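Local coordinates for endoglucanase EG-II (Hypocrea jecorina, PDB 3QR3), which hydrolyses internal beta-1,4-glucosidic bonds of cellulose, as a family 5 endoglucanase whose catalytic domain is a TIM barrel, at residues F13-T18 and G296-T301; K33-T36 and N40-D43; I45-H50 and E306-S311. One frame throughout, in Å; residues are numbered along the deposited sequence.

Contact 1: residues F13-T18 and G296-T301; sequences FDFGCT and GSFDST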
ATOM      1  N   PHE A  13      -4.796  -7.507  -8.580  1.00 18.04           N
ATOM      2  CA  PHE A  13      -5.099  -8.662  -7.725  1.00 14.84           C
ATOM      3  C   PHE A  13      -6.202  -8.288  -6.724  1.00 23.88           C
ATOM      4  O   PHE A  13      -6.765  -9.152  -6.031  1.00 19.02           O
ATOM      5  CB  PHE A  13      -3.857  -9.176  -6.992  1.00 17.83           C
ATOM      6  CG  PHE A  13      -3.022 -10.169  -7.788  1.00 15.62           C
ATOM      7  CD1 PHE A  13      -3.419 -11.486  -7.916  1.00 15.66           C
ATOM      8  CD2 PHE A  13      -1.817  -9.783  -8.356  1.00 18.25           C
ATOM      9  CE1 PHE A  13      -2.643 -12.403  -8.623  1.00 14.34           C
ATOM     10  CE2 PHE A  13      -1.038 -10.687  -9.069  1.00 16.45           C
ATOM     11  CZ  PHE A  13      -1.462 -12.004  -9.204  1.00 22.20           C
ATOM     12  N   ASP A  14      -6.522  -7.000  -6.664  1.00 16.43           N
ATOM     13  CA  ASP A  14      -7.545  -6.512  -5.749  1.00 18.83           C
ATOM     14  C   ASP A  14      -8.838  -6.110  -6.452  1.00 18.25           C
ATOM     15  O   ASP A  14      -9.789  -5.672  -5.800  1.00 19.32           O
ATOM     16  CB  ASP A  14      -7.021  -5.291  -5.005  1.00 19.44           C
ATOM     17  CG  ASP A  14      -6.643  -4.181  -5.948  1.00 19.90           C
ATOM     18  OD1 ASP A  14      -6.001  -4.489  -6.973  1.00 18.70           O
ATOM     19  OD2 ASP A  14      -6.997  -3.015  -5.686  1.00 24.34           O
ATOM     20  N   PHE A  15      -8.884  -6.209  -7.776  1.00 19.35           N
ATOM     21  CA  PHE A  15     -10.125  -5.867  -8.458  1.00 14.93           C
ATOM     22  C   PHE A  15     -11.185  -6.839  -7.966  1.00 22.10           C
ATOM     23  O   PHE A  15     -10.916  -8.025  -7.800  1.00 18.22           O
ATOM     24  CB  PHE A  15      -9.966  -5.921  -9.971  1.00 14.71           C
ATOM     25  CG  PHE A  15      -9.199  -4.758 -10.532  1.00 25.60           C
ATOM     26  CD1 PHE A  15      -8.479  -3.926  -9.688  1.00 19.11           C
ATOM     27  CD2 PHE A  15      -9.186  -4.499 -11.897  1.00 19.95           C
ATOM     28  CE1 PHE A  15      -7.768  -2.856 -10.188  1.00 20.00           C
ATOM     29  CE2 PHE A  15      -8.471  -3.423 -12.406  1.00 19.02           C
ATOM     30  CZ  PHE A  15      -7.759  -2.609 -11.556  1.00 20.16           C
ATOM     31  N   GLY A  16     -12.379  -6.325  -7.709  1.00 20.96           N
ATOM     32  CA  GLY A  16     -13.427  -7.135  -7.123  1.00 24.04           C
ATOM     33  C   GLY A  16     -13.539  -6.954  -5.616  1.00 27.07           C
ATOM     34  O   GLY A  16     -14.441  -7.520  -5.009  1.00 27.40           O
ATOM     35  N   CYS A  17     -12.633  -6.177  -5.013  1.00 19.94           N
ATOM     36  CA  CYS A  17     -12.727  -5.870  -3.585  1.00 18.34           C
ATOM     37  C   CYS A  17     -13.501  -4.573  -3.375  1.00 25.29           C
ATOM     38  O   CYS A  17     -13.232  -3.565  -4.025  1.00 25.80           O
ATOM     39  CB  CYS A  17     -11.334  -5.720  -2.970  1.00 24.65           C
ATOM     40  SG  CYS A  17     -10.339  -7.223  -2.996  1.00 26.69           S
ATOM     41  N   THR A  18     -14.461  -4.594  -2.463  1.00 21.06           N
ATOM     42  CA  THR A  18     -15.205  -3.385  -2.122  1.00 19.86           C
ATOM     43  C   THR A  18     -14.902  -2.972  -0.680  1.00 19.15           C
ATOM     44  O   THR A  18     -14.245  -3.711   0.047  1.00 19.13           O
ATOM     45  CB  THR A  18     -16.705  -3.602  -2.335  1.00 20.47           C
ATOM     46  OG1 THR A  18     -17.071  -4.885  -1.817  1.00 24.55           O
ATOM     47  CG2 THR A  18     -17.030  -3.581  -3.826  1.00 26.34           C
ATOM     48  N   GLY A 296      -0.696  -0.617 -12.936  1.00 17.54           N
ATOM     49  CA  GLY A 296      -1.009  -2.031 -13.017  1.00 12.51           C
ATOM     50  C   GLY A 296      -2.148  -2.218 -14.012  1.00 17.70           C
ATOM     51  O   GLY A 296      -2.027  -1.824 -15.173  1.00 19.94           O
ATOM     52  N   SER A 297      -3.261  -2.785 -13.551  1.00 17.10           N
ATOM     53  CA  SER A 297      -4.372  -3.146 -14.435  1.00 17.22           C
ATOM     54  C   SER A 297      -5.345  -1.998 -14.731  1.00 15.87           C
ATOM     55  O   SER A 297      -6.278  -2.166 -15.510  1.00 22.03           O
ATOM     56  CB  SER A 297      -5.121  -4.372 -13.898  1.00 17.22           C
ATOM     57  OG  SER A 297      -4.301  -5.533 -13.963  1.00 17.88           O
ATOM     58  N   PHE A 298      -5.119  -0.834 -14.133  1.00 17.13           N
ATOM     59  CA  PHE A 298      -5.862   0.363 -14.533  1.00 20.34           C
ATOM     60  C   PHE A 298      -5.420   0.772 -15.930  1.00 21.79           C
ATOM     61  O   PHE A 298      -4.251   0.609 -16.280  1.00 23.99           O
ATOM     62  CB  PHE A 298      -5.624   1.520 -13.565  1.00 13.96           C
ATOM     63  CG  PHE A 298      -6.269   1.340 -12.215  1.00 17.01           C
ATOM     64  CD1 PHE A 298      -7.646   1.355 -12.084  1.00 18.43           C
ATOM     65  CD2 PHE A 298      -5.487   1.199 -11.071  1.00 20.54           C
ATOM     66  CE1 PHE A 298      -8.242   1.202 -10.845  1.00 24.14           C
ATOM     67  CE2 PHE A 298      -6.068   1.054  -9.825  1.00 17.76           C
ATOM     68  CZ  PHE A 298      -7.451   1.045  -9.709  1.00 23.43           C
ATOM     69  N   ASP A 299      -6.340   1.284 -16.741  1.00 24.30           N
ATOM     70  CA  ASP A 299      -5.964   1.742 -18.078  1.00 23.89           C
ATOM     71  C   ASP A 299      -6.193   3.238 -18.251  1.00 23.86           C
ATOM     72  O   ASP A 299      -6.418   3.954 -17.280  1.00 20.08           O
ATOM     73  CB  ASP A 299      -6.653   0.918 -19.176  1.00 29.12           C
ATOM     74  CG  ASP A 299      -8.160   1.128 -19.225  1.00 28.98           C
ATOM     75  OD1 ASP A 299      -8.660   2.090 -18.608  1.00 29.18           O
ATOM     76  OD2 ASP A 299      -8.844   0.336 -19.911  1.00 40.37           O
ATOM     77  N   SER A 300      -6.119   3.710 -19.488  1.00 22.05           N
ATOM     78  CA  SER A 300      -6.102   5.144 -19.763  1.00 19.31           C
ATOM     79  C   SER A 300      -7.389   5.853 -19.334  1.00 24.46           C
ATOM     80  O   SER A 300      -7.431   7.083 -19.269  1.00 20.17           O
ATOM     81  CB  SER A 300      -5.865   5.392 -21.260  1.00 20.86           C
ATOM     82  OG  SER A 300      -6.906   4.810 -22.029  1.00 24.93           O
ATOM     83  N   THR A 301      -8.437   5.087 -19.043  1.00 17.15           N
ATOM     84  CA  THR A 301      -9.737   5.682 -18.760  1.00 17.33           C
ATOM     85  C   THR A 301      -9.975   5.887 -17.266  1.00 22.94           C
ATOM     86  O   THR A 301     -10.923   6.558 -16.860  1.00 21.43           O
ATOM     87  CB  THR A 301     -10.877   4.839 -19.360  1.00 23.65           C
ATOM     88  OG1 THR A 301     -10.910   3.558 -18.725  1.00 26.24           O
ATOM     89  CG2 THR A 301     -10.661   4.655 -20.871  1.00 18.98           C
TER

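Contact 2: residues K33-T36 and N40-D43; sequences KNFT and NYPD. With SO4 (sulfate ion), chain H.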
ATOM      1  N   LYS A  33       1.116 -10.334 -17.292  1.00 19.48           N
ATOM      2  CA  LYS A  33       0.778 -10.411 -18.710  1.00 22.92           C
ATOM      3  C   LYS A  33       0.220 -11.774 -19.114  1.00 24.60           C
ATOM      4  O   LYS A  33      -0.799 -11.848 -19.802  1.00 18.32           O
ATOM      5  CB  LYS A  33       1.979 -10.043 -19.579  1.00 21.09           C
ATOM      6  CG  LYS A  33       1.627  -9.872 -21.053  1.00 23.70           C
ATOM      7  CD  LYS A  33       2.789  -9.296 -21.841  1.00 22.96           C
ATOM      8  CE  LYS A  33       2.424  -9.101 -23.312  1.00 29.83           C
ATOM      9  NZ  LYS A  33       3.574  -8.527 -24.072  1.00 39.01           N
ATOM     10  N   ASN A  34       0.879 -12.846 -18.683  1.00 22.16           N
ATOM     11  CA  ASN A  34       0.455 -14.188 -19.077  1.00 26.83           C
ATOM     12  C   ASN A  34      -0.241 -14.934 -17.944  1.00 24.75           C
ATOM     13  O   ASN A  34      -0.021 -16.128 -17.750  1.00 27.73           O
ATOM     14  CB  ASN A  34       1.636 -15.010 -19.615  1.00 30.60           C
ATOM     15  CG  ASN A  34       1.188 -16.134 -20.556  1.00 37.24           C
ATOM     16  OD1 ASN A  34       0.239 -15.976 -21.319  1.00 39.57           O
ATOM     17  ND2 ASN A  34       1.876 -17.274 -20.498  1.00 37.59           N
ATOM     18  N   PHE A  35      -1.091 -14.225 -17.210  1.00 21.08           N
ATOM     19  CA  PHE A  35      -1.839 -14.800 -16.082  1.00 23.69           C
ATOM     20  C   PHE A  35      -2.712 -16.007 -16.463  1.00 26.91           C
ATOM     21  O   PHE A  35      -2.906 -16.917 -15.653  1.00 22.42           O
ATOM     22  CB  PHE A  35      -2.727 -13.730 -15.438  1.00 17.60           C
ATOM     23  CG  PHE A  35      -3.492 -14.216 -14.231  1.00 23.22           C
ATOM     24  CD1 PHE A  35      -2.866 -14.350 -13.008  1.00 23.20           C
ATOM     25  CD2 PHE A  35      -4.845 -14.530 -14.326  1.00 25.43           C
ATOM     26  CE1 PHE A  35      -3.565 -14.792 -11.893  1.00 23.93           C
ATOM     27  CE2 PHE A  35      -5.554 -14.973 -13.219  1.00 23.95           C
ATOM     28  CZ  PHE A  35      -4.909 -15.102 -12.001  1.00 26.89           C
ATOM     29  N   THR A  36      -3.256 -16.008 -17.680  1.00 22.06           N
ATOM     30  CA  THR A  36      -4.130 -17.097 -18.103  1.00 25.31           C
ATOM     31  C   THR A  36      -3.639 -17.867 -19.323  1.00 33.17           C
ATOM     32  O   THR A  36      -4.244 -18.871 -19.699  1.00 33.19           O
ATOM     33  CB  THR A  36      -5.530 -16.594 -18.459  1.00 30.01           C
ATOM     34  OG1 THR A  36      -5.450 -15.799 -19.644  1.00 20.78           O
ATOM     35  CG2 THR A  36      -6.124 -15.766 -17.323  1.00 28.54           C
ATOM     36  N   ASN A  40      -2.247 -11.505 -22.636  1.00 19.90           N
ATOM     37  CA  ASN A  40      -2.648 -10.117 -22.829  1.00 20.57           C
ATOM     38  C   ASN A  40      -3.380  -9.528 -21.631  1.00 21.55           C
ATOM     39  O   ASN A  40      -4.184  -8.605 -21.777  1.00 19.50           O
ATOM     40  CB  ASN A  40      -3.449  -9.931 -24.125  1.00 18.11           C
ATOM     41  CG  ASN A  40      -4.676 -10.806 -24.174  1.00 22.37           C
ATOM     42  OD1 ASN A  40      -5.216 -11.191 -23.132  1.00 20.38           O
ATOM     43  ND2 ASN A  40      -5.131 -11.129 -25.388  1.00 22.50           N
ATOM     44  N   TYR A  41      -3.103 -10.057 -20.442  1.00 18.23           N
ATOM     45  CA  TYR A  41      -3.476  -9.342 -19.230  1.00 19.53           C
ATOM     46  C   TYR A  41      -2.506  -8.162 -19.099  1.00 18.15           C
ATOM     47  O   TYR A  41      -1.484  -8.125 -19.784  1.00 17.06           O
ATOM     48  CB  TYR A  41      -3.434 -10.259 -17.994  1.00 13.66           C
ATOM     49  CG  TYR A  41      -4.730 -11.018 -17.720  1.00 16.92           C
ATOM     50  CD1 TYR A  41      -5.439 -11.638 -18.748  1.00 15.48           C
ATOM     51  CD2 TYR A  41      -5.232 -11.119 -16.430  1.00 19.67           C
ATOM     52  CE1 TYR A  41      -6.622 -12.336 -18.489  1.00 18.60           C
ATOM     53  CE2 TYR A  41      -6.411 -11.815 -16.161  1.00 19.28           C
ATOM     54  CZ  TYR A  41      -7.099 -12.420 -17.197  1.00 18.86           C
ATOM     55  OH  TYR A  41      -8.261 -13.107 -16.926  1.00 18.69           O
ATOM     56  N   PRO A  42      -2.824  -7.184 -18.236  1.00 21.20           N
ATOM     57  CA  PRO A  42      -1.947  -6.015 -18.085  1.00 18.44           C
ATOM     58  C   PRO A  42      -0.534  -6.419 -17.658  1.00 20.77           C
ATOM     59  O   PRO A  42      -0.372  -7.383 -16.905  1.00 18.91           O
ATOM     60  CB  PRO A  42      -2.649  -5.200 -16.997  1.00 20.63           C
ATOM     61  CG  PRO A  42      -4.102  -5.568 -17.179  1.00 20.31           C
ATOM     62  CD  PRO A  42      -4.059  -7.041 -17.448  1.00 17.39           C
ATOM     63  N   ASP A  43       0.465  -5.691 -18.156  1.00 15.67           N
ATOM     64  CA  ASP A  43       1.863  -6.068 -18.003  1.00 20.16           C
ATOM     65  C   ASP A  43       2.501  -5.344 -16.813  1.00 19.47           C
ATOM     66  O   ASP A  43       3.309  -4.433 -16.979  1.00 18.53           O
ATOM     67  CB  ASP A  43       2.625  -5.759 -19.297  1.00 21.16           C
ATOM     68  CG  ASP A  43       4.052  -6.279 -19.282  1.00 24.82           C
ATOM     69  OD1 ASP A  43       4.428  -6.982 -18.332  1.00 21.09           O
ATOM     70  OD2 ASP A  43       4.807  -5.982 -20.231  1.00 30.58           O
TER
HETATM   71  S   SO4 H 345      -4.165 -11.800 -28.926  0.23 29.87           S
HETATM   72  O1  SO4 H 345      -5.267 -12.698 -28.578  1.00 32.56           O
HETATM   73  O2  SO4 H 345      -3.037 -12.583 -29.419  0.73 45.73           O
HETATM   74  O3  SO4 H 345      -4.607 -10.858 -29.953  0.64 49.00           O
HETATM   75  O4  SO4 H 345      -3.723 -11.042 -27.760  1.00 41.93           O
HETATM   76  O   HOH W   1       3.545  -8.753 -16.514  1.00 19.70           O

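Contact 3: residues I45-H50 and E306-S311; sequences IGQMQH and ETPTSS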
ATOM      1  N   ILE A  45       4.706  -6.279 -14.631  1.00 16.91           N
ATOM      2  CA  ILE A  45       6.136  -6.448 -14.462  1.00 22.21           C
ATOM      3  C   ILE A  45       6.896  -5.557 -15.434  1.00 24.51           C
ATOM      4  O   ILE A  45       7.888  -4.940 -15.065  1.00 22.47           O
ATOM      5  CB  ILE A  45       6.555  -7.914 -14.617  1.00 22.60           C
ATOM      6  CG1 ILE A  45       5.941  -8.734 -13.474  1.00 22.75           C
ATOM      7  CG2 ILE A  45       8.069  -8.024 -14.617  1.00 26.00           C
ATOM      8  CD1 ILE A  45       6.425 -10.162 -13.389  1.00 23.04           C
ATOM      9  N   GLY A  46       6.414  -5.486 -16.673  1.00 21.23           N
ATOM     10  CA  GLY A  46       6.956  -4.561 -17.647  1.00 23.83           C
ATOM     11  C   GLY A  46       6.797  -3.117 -17.203  1.00 23.58           C
ATOM     12  O   GLY A  46       7.683  -2.296 -17.432  1.00 21.38           O
ATOM     13  N   GLN A  47       5.671  -2.799 -16.568  1.00 14.22           N
ATOM     14  CA  GLN A  47       5.477  -1.448 -16.039  1.00 18.93           C
ATOM     15  C   GLN A  47       6.522  -1.152 -14.969  1.00 18.72           C
ATOM     16  O   GLN A  47       7.198  -0.117 -15.011  1.00 19.23           O
ATOM     17  CB  GLN A  47       4.078  -1.268 -15.443  1.00 14.39           C
ATOM     18  CG  GLN A  47       2.955  -1.147 -16.450  1.00 20.27           C
ATOM     19  CD  GLN A  47       1.592  -1.151 -15.784  1.00 21.36           C
ATOM     20  OE1 GLN A  47       1.426  -0.607 -14.688  1.00 19.14           O
ATOM     21  NE2 GLN A  47       0.611  -1.771 -16.433  1.00 16.05           N
ATOM     22  N   MET A  48       6.655  -2.056 -14.008  1.00 16.30           N
ATOM     23  CA  MET A  48       7.627  -1.858 -12.926  1.00 20.88           C
ATOM     24  C   MET A  48       9.045  -1.641 -13.464  1.00 19.75           C
ATOM     25  O   MET A  48       9.785  -0.799 -12.963  1.00 19.08           O
ATOM     26  CB  MET A  48       7.601  -3.030 -11.942  1.00 18.48           C
ATOM     27  CG  MET A  48       6.346  -3.076 -11.064  1.00 19.77           C
ATOM     28  SD  MET A  48       6.466  -4.282  -9.726  1.00 24.02           S
ATOM     29  CE  MET A  48       6.366  -5.816 -10.645  1.00 20.29           C
ATOM     30  N   GLN A  49       9.417  -2.397 -14.492  1.00 21.39           N
ATOM     31  CA  GLN A  49      10.762  -2.279 -15.050  1.00 20.62           C
ATOM     32  C   GLN A  49      10.984  -0.872 -15.616  1.00 20.23           C
ATOM     33  O   GLN A  49      12.031  -0.264 -15.405  1.00 21.61           O
ATOM     34  CB  GLN A  49      11.003  -3.345 -16.120  1.00 23.34           C
ATOM     35  CG  GLN A  49      12.407  -3.336 -16.697  1.00 28.13           C
ATOM     36  CD  GLN A  49      12.559  -4.283 -17.873  1.00 39.18           C
ATOM     37  OE1 GLN A  49      13.614  -4.884 -18.065  1.00 45.69           O
ATOM     38  NE2 GLN A  49      11.500  -4.415 -18.671  1.00 47.98           N
ATOM     39  N   HIS A  50       9.986  -0.361 -16.327  1.00 18.91           N
ATOM     40  CA  HIS A  50      10.002   1.020 -16.798  1.00 23.01           C
ATOM     41  C   HIS A  50      10.116   2.019 -15.639  1.00 18.50           C
ATOM     42  O   HIS A  50      10.932   2.938 -15.679  1.00 21.34           O
ATOM     43  CB  HIS A  50       8.743   1.306 -17.622  1.00 18.64           C
ATOM     44  CG  HIS A  50       8.330   2.743 -17.623  1.00 19.95           C
ATOM     45  ND1 HIS A  50       9.035   3.723 -18.295  1.00 23.88           N
ATOM     46  CD2 HIS A  50       7.278   3.368 -17.042  1.00 21.02           C
ATOM     47  CE1 HIS A  50       8.435   4.889 -18.126  1.00 22.47           C
ATOM     48  NE2 HIS A  50       7.368   4.702 -17.367  1.00 25.70           N
ATOM     49  N   GLU A 306      -2.150   6.047 -13.452  1.00 17.77           N
ATOM     50  CA  GLU A 306      -0.717   6.317 -13.499  1.00 13.27           C
ATOM     51  C   GLU A 306      -0.037   5.274 -14.376  1.00 17.21           C
ATOM     52  O   GLU A 306       1.184   5.171 -14.388  1.00 16.61           O
ATOM     53  CB  GLU A 306      -0.119   6.288 -12.088  1.00 16.62           C
ATOM     54  CG  GLU A 306      -0.702   7.347 -11.168  1.00 14.92           C
ATOM     55  CD  GLU A 306      -0.086   7.319  -9.786  1.00 25.42           C
ATOM     56  OE1 GLU A 306       0.785   6.459  -9.539  1.00 25.44           O
ATOM     57  OE2 GLU A 306      -0.470   8.161  -8.946  1.00 23.78           O
ATOM     58  N   THR A 307      -0.838   4.504 -15.114  1.00 18.77           N
ATOM     59  CA  THR A 307      -0.307   3.437 -15.962  1.00 16.25           C
ATOM     60  C   THR A 307       0.394   4.026 -17.174  1.00 18.93           C
ATOM     61  O   THR A 307      -0.194   4.818 -17.909  1.00 18.37           O
ATOM     62  CB  THR A 307      -1.425   2.507 -16.451  1.00 20.61           C
ATOM     63  OG1 THR A 307      -2.159   2.011 -15.327  1.00 20.01           O
ATOM     64  CG2 THR A 307      -0.860   1.336 -17.225  1.00 22.21           C
ATOM     65  N   PRO A 308       1.658   3.641 -17.392  1.00 18.18           N
ATOM     66  CA  PRO A 308       2.363   4.139 -18.577  1.00 17.37           C
ATOM     67  C   PRO A 308       1.824   3.447 -19.826  1.00 26.27           C
ATOM     68  O   PRO A 308       1.218   2.381 -19.725  1.00 22.83           O
ATOM     69  CB  PRO A 308       3.809   3.711 -18.328  1.00 20.82           C
ATOM     70  CG  PRO A 308       3.706   2.493 -17.467  1.00 19.49           C
ATOM     71  CD  PRO A 308       2.458   2.671 -16.623  1.00 19.74           C
ATOM     72  N   THR A 309       2.044   4.051 -20.987  1.00 27.93           N
ATOM     73  CA  THR A 309       1.617   3.456 -22.253  1.00 30.53           C
ATOM     74  C   THR A 309       2.807   2.869 -23.013  1.00 30.21           C
ATOM     75  O   THR A 309       3.840   3.515 -23.153  1.00 31.94           O
ATOM     76  CB  THR A 309       0.908   4.496 -23.135  1.00 35.71           C
ATOM     77  OG1 THR A 309      -0.244   4.996 -22.442  1.00 33.59           O
ATOM     78  CG2 THR A 309       0.469   3.876 -24.463  1.00 42.37           C
ATOM     79  N   SER A 310       2.664   1.639 -23.495  1.00 37.07           N
ATOM     80  CA  SER A 310       3.716   1.016 -24.291  1.00 40.53           C
ATOM     81  C   SER A 310       3.473   1.253 -25.777  1.00 44.60           C
ATOM     82  O   SER A 310       2.378   1.020 -26.280  1.00 49.21           O
ATOM     83  CB  SER A 310       3.800  -0.487 -24.012  1.00 40.84           C
ATOM     84  OG  SER A 310       4.979  -1.040 -24.581  1.00 42.18           O
ATOM     85  N   SER A 311       4.502   1.721 -26.473  1.00 52.83           N
ATOM     86  CA  SER A 311       4.420   1.947 -27.910  1.00 59.58           C
ATOM     87  C   SER A 311       5.744   1.589 -28.565  1.00 59.48           C
ATOM     88  O   SER A 311       6.697   2.365 -28.511  1.00 66.87           O
ATOM     89  CB  SER A 311       4.076   3.406 -28.199  1.00 51.26           C
TER

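Contact 1: residues F13-T18 and G296-T301
F15 packs on S297 and F298 where two loops of the TIM barrel meet: 13-18 follows strand 5-11, while 296-301 starts on the last residue of strand 287-296 and runs into the loop beyond. These are the first and last strands of the barrel and neighbours in its parallel sheet. The main interaction is aromatic. F15 turns an edge to one face of F298 in an edge-to-face pair, the centroids 5.1 Å apart and the planes at 54°, a tilted rather than perpendicular setting. F15 CZ stands above the centre of the F298 ring, 3.9 Å from F298 CE1, and F15 CE1 lies 3.9 Å from F298 CZ. Around them, F298 also stacks with Y302 and meets the ring of W293.

The aliphatic part is S297 CB, 3.8 Å from F15 CE2. With chi1 at -67°, S297 OG is swung opposite its own carbonyl carbon and pairs with Y29 O, while the methylene meets the phenyl ring obliquely.

Within each loop, further hydrogen bonds fix its shape. A type II turn from D14 to C17, closed by C17 N to D14 O at 3.0 Å, places F15 at its second position; G16 follows with positive phi, where a CB would strike F15 O. In the other loop D299 forms an Asx turn: D299 OD1 receives T301 N from above the carboxylate plane at 3.0 Å, and T301 OG1 meets its syn lone pair at 2.7 Å.

Contact 2: residues K33-T36 and N40-D43
This is a local loop closure on the protein surface, in the long connection from strand 5-11 to helix 44-55, where, three residues after T36, the chain returns and Y41 meets K33, F35 and T36. The backbones are joined by one direct hydrogen bond. Y41 N donates to K33 O at 3.0 Å with an N-H...O angle of 142°, arriving in the carbonyl plane on a lone pair. The same two residues also meet the other way, K33 CA lying 3.4 Å from Y41 O as a CA-H...O contact. K33 N is linked to D43 through a water that accepts from K33 N at 3.0 Å and donates to D43 OD1 at 2.7 Å.

D43 is the N-cap of helix 44-55, its OD1 also receiving G46 N, so the closure lies directly before the first helix of the beta/alpha barrel.

Side chains complete the contact. The extended K33 chain slants across D43, with K33 CG 3.8 Å from Y41 O. The F35 and Y41 rings are near parallel, at 28°, but slid so far that they barely overlap, and F35 CD2 reaches Y41 CE2 at 3.6 Å. F35 holds CG anti to its backbone N (chi1 -178°), which brings the ring obliquely across to Y41, and K85 adds a cation-pi contact to it. T36 crosses the tyrosine at about a right angle, T36 CG2 coming 3.4 Å from Y41 OH. Replacing Y41 by an alanine removes the ring against which F35 CD2 and T36 CG2 rest, and the gap would probably leave T36 without this neighbour and F35 held on one side fewer. N40 OD1 pairs with S38 OG, while N40 ND2 donates at 2.8 Å to O4 of a sulfate ion, probably from the crystallisation liquor.

Contact 3: residues I45-H50 and E306-S311
Helix 44-55, which follows the first strand of the barrel, packs through Q47 and H50 against T307 and P308, the residues that lead into the small antiparallel hairpin of strands 309-310 and 315-316. Q47 and H50 are three residues apart and so project from the same side of the helix, whose i to i+4 bonds here run from Q49 N to I45 O and from H50 N to G46 O. The proline sits against both. P308 CG is 3.7 Å from H50 CD2 and 3.9 Å from Q47 CG, while P308 CB lies 3.8 Å from H50 NE2. H50 and P308 run past one another in opposite directions, whereas Q47 meets the proline at about a right angle.

Q47 is extended beyond CG (chi2 173°), which takes its amide past the proline to the threonine. There Q47 NE2 is 3.5 Å from T307 CG2, and Q47 OE1 lies 3.9 Å from P308 CD. For T307, a chi1 of -55° sends the methyl to the glutamine and OG1 another way.

The polar ends are engaged by other residues: Q47 OE1 accepts from G296 N, T307 OG1 pairs with F298 O, and H50 NE2 pairs with D317 OD2. The H50 ring also stacks with W315 of the hairpin.

Across the two segments the touch is therefore one of van der Waals packing, carbon against carbon and against the amide and imidazole. The directional bonds go to the end of strand 287-296 and to neighbouring loops, which suggests that outside partners, G296, F298 and D317 among them, help set the orientation of these groups, while P308 and the T307 methyl supply the close fit.

From the N terminus, the chain leaves strand 5-11 and opens contact 1 at 13-18. Contact 2 opens and closes within the same connection, pinching 33-36 to 40-43 just before helix 44-55, so it nests within the span of contact 1. Contact 3 starts on that helix at 45-50. The chain then runs through the rest of the barrel; 296-301 closes contact 1 and 306-311 closes contact 3, so these two cross, while contacts 2 and 3 follow in series. S297 of contact 1 packs on P42 of contact 2. Together they tie the first beta-alpha unit to the last barrel strand, 287-296, and the loop and hairpin that follow it.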